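Local coordinates for protein B (Streptococcus agalactiae, PDB 5H6I), which is a secreted pore-forming toxin, the CAMP factor, which permeabilises membranes and has also been described as an IgG Fc-binding protein, at residues D104-I109 and I131-V135. Residues are numbered along the deposited sequence; the frame is centred on the assembly and turned at random.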
loop_
_atom_site.group_PDB
_atom_site.type_symbol
_atom_site.label_atom_id
_atom_site.label_comp_id
_atom_site.label_asym_id
_atom_site.label_seq_id
_atom_site.Cartn_x
_atom_site.Cartn_y
_atom_site.Cartn_z
ATOM N N ASP A 104 -1.905 7.397 11.275
ATOM C CA ASP A 104 -3.244 7.313 10.703
ATOM C C ASP A 104 -3.194 7.204 9.184
ATOM O O ASP A 104 -4.068 6.570 8.581
ATOM C CB ASP A 104 -4.073 8.524 11.125
ATOM C CG ASP A 104 -4.325 8.565 12.620
ATOM O OD1 ASP A 104 -5.087 7.711 13.119
ATOM O OD2 ASP A 104 -3.758 9.449 13.297
ATOM N N VAL A 105 -2.188 7.815 8.553
ATOM C CA VAL A 105 -1.998 7.643 7.115
ATOM C C VAL A 105 -1.684 6.187 6.798
ATOM O O VAL A 105 -2.308 5.572 5.925
ATOM C CB VAL A 105 -0.890 8.582 6.602
ATOM C CG1 VAL A 105 -0.399 8.128 5.235
ATOM C CG2 VAL A 105 -1.387 10.014 6.544
ATOM N N ILE A 106 -0.715 5.613 7.515
ATOM C CA ILE A 106 -0.335 4.222 7.285
ATOM C C ILE A 106 -1.500 3.291 7.593
ATOM O O ILE A 106 -1.764 2.336 6.852
ATOM C CB ILE A 106 0.911 3.865 8.118
ATOM C CG1 ILE A 106 2.085 4.766 7.730
ATOM C CG2 ILE A 106 1.277 2.401 7.935
ATOM C CD1 ILE A 106 3.271 4.661 8.664
ATOM N N GLU A 107 -2.224 3.559 8.684
ATOM C CA GLU A 107 -3.336 2.694 9.066
ATOM C C GLU A 107 -4.440 2.712 8.018
ATOM O O GLU A 107 -5.095 1.690 7.776
ATOM C CB GLU A 107 -3.886 3.115 10.428
ATOM C CG GLU A 107 -3.392 2.265 11.585
ATOM C CD GLU A 107 -3.543 2.959 12.922
ATOM O OE1 GLU A 107 -2.693 2.734 13.809
ATOM O OE2 GLU A 107 -4.511 3.731 13.086
ATOM N N ALA A 108 -4.664 3.864 7.382
ATOM C CA ALA A 108 -5.672 3.938 6.331
ATOM C C ALA A 108 -5.254 3.153 5.095
ATOM O O ALA A 108 -6.109 2.600 4.396
ATOM C CB ALA A 108 -5.948 5.396 5.967
ATOM N N ILE A 109 -3.951 3.082 4.816
ATOM C CA ILE A 109 -3.489 2.361 3.634
ATOM C C ILE A 109 -3.598 0.856 3.845
ATOM O O ILE A 109 -4.056 0.124 2.960
ATOM C CB ILE A 109 -2.054 2.786 3.279
ATOM C CG1 ILE A 109 -2.017 4.276 2.944
ATOM C CG2 ILE A 109 -1.535 1.963 2.115
ATOM C CD1 ILE A 109 -0.696 4.936 3.249
ATOM N N ILE A 131 -6.809 10.434 2.148
ATOM C CA ILE A 131 -5.431 10.342 2.625
ATOM C C ILE A 131 -4.595 11.472 2.042
ATOM O O ILE A 131 -3.704 12.015 2.708
ATOM C CB ILE A 131 -4.837 8.963 2.287
ATOM C CG1 ILE A 131 -5.728 7.846 2.832
ATOM C CG2 ILE A 131 -3.425 8.835 2.843
ATOM C CD1 ILE A 131 -5.196 6.457 2.557
ATOM N N THR A 132 -4.870 11.845 0.790
ATOM C CA THR A 132 -4.205 12.999 0.192
ATOM C C THR A 132 -4.493 14.265 0.990
ATOM O O THR A 132 -3.585 15.051 1.280
ATOM C CB THR A 132 -4.652 13.162 -1.262
ATOM O OG1 THR A 132 -4.062 12.132 -2.067
ATOM C CG2 THR A 132 -4.243 14.525 -1.805
ATOM N N LYS A 133 -5.758 14.468 1.367
ATOM C CA LYS A 133 -6.116 15.635 2.166
ATOM C C LYS A 133 -5.433 15.616 3.527
ATOM O O LYS A 133 -5.151 16.676 4.094
ATOM C CB LYS A 133 -7.634 15.710 2.334
ATOM C CG LYS A 133 -8.322 16.622 1.332
ATOM C CD LYS A 133 -9.679 16.075 0.910
ATOM C CE LYS A 133 -10.696 16.180 2.034
ATOM N NZ LYS A 133 -12.038 15.685 1.617
ATOM N N LEU A 134 -5.156 14.427 4.064
ATOM C CA LEU A 134 -4.491 14.344 5.361
ATOM C C LEU A 134 -3.010 14.677 5.240
ATOM O O LEU A 134 -2.475 15.463 6.031
ATOM C CB LEU A 134 -4.686 12.951 5.962
ATOM C CG LEU A 134 -4.018 12.705 7.316
ATOM C CD1 LEU A 134 -4.345 13.828 8.285
ATOM C CD2 LEU A 134 -4.448 11.363 7.887
ATOM N N VAL A 135 -2.330 14.089 4.252
ATOM C CA VAL A 135 -0.903 14.341 4.074
ATOM C C VAL A 135 -0.648 15.806 3.748
ATOM O O VAL A 135 0.375 16.372 4.154
ATOM C CB VAL A 135 -0.331 13.407 2.989
ATOM C CG1 VAL A 135 1.147 13.683 2.766
ATOM C CG2 VAL A 135 -0.550 11.952 3.374
#
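Val105 sets its two methyls against three side chains of the facing helix, and the distances show a division of labour. Val105 CG2 meets Leu134 CD2 at 3.6 Å. The same Val105 CG2 lies 3.8 Å from Val135 CG2, whereas Val105 CG1 approaches Ile131 CG2 at 3.9 Å. The torsion accounts for this split: with chi1 at 163°, CG1 lies anti to the backbone N, and CG2 on the branch beside that N faces the Leu134-Val135 pair. While Ile131 meets Val105 through CG2, its extended CG1-CD1 arm (chi2 -179°) goes to Ala108 and Ile109. Ile131 CD1 comes within 3.6 Å of Ala108 CB. Ile131 CD1 also reaches Ile109 CG1 at 3.9 Å, the two isoleucine side chains crossing at about a right angle. Ala108, whose CB points at the other helix, offers just one methyl for this tip to rest on.

The local axes run antiparallel, at 167°, and come no closer than 10.4 Å. Helices 93-115 and 121-139 are thus neighbouring members of an antiparallel bundle, the all-helical N-terminal part of the CAMP factor, joined by a short connection; the 104-109 segment also falls within the region assigned to IgG constant-region binding. No hydrogen bond links the two segments, so apolar packing alone joins them here. Neighbouring helices pack against the same residues: Ile109 touches Ile55 of helix 35-58 and Val68 of helix 65-84, and Leu134 touches Val152 of helix 145-163.

Toward solvent the packing thins at Asp104, the one partly exposed residue among those that touch. Asp104 CB stands 4.3 Å from Leu134 CD2, farther than any of the buried apolar pairs, and its carboxylate makes no polar bond across the interface; OD1 instead forms a long, weak ion pair with Lys156 NZ on helix 145-163.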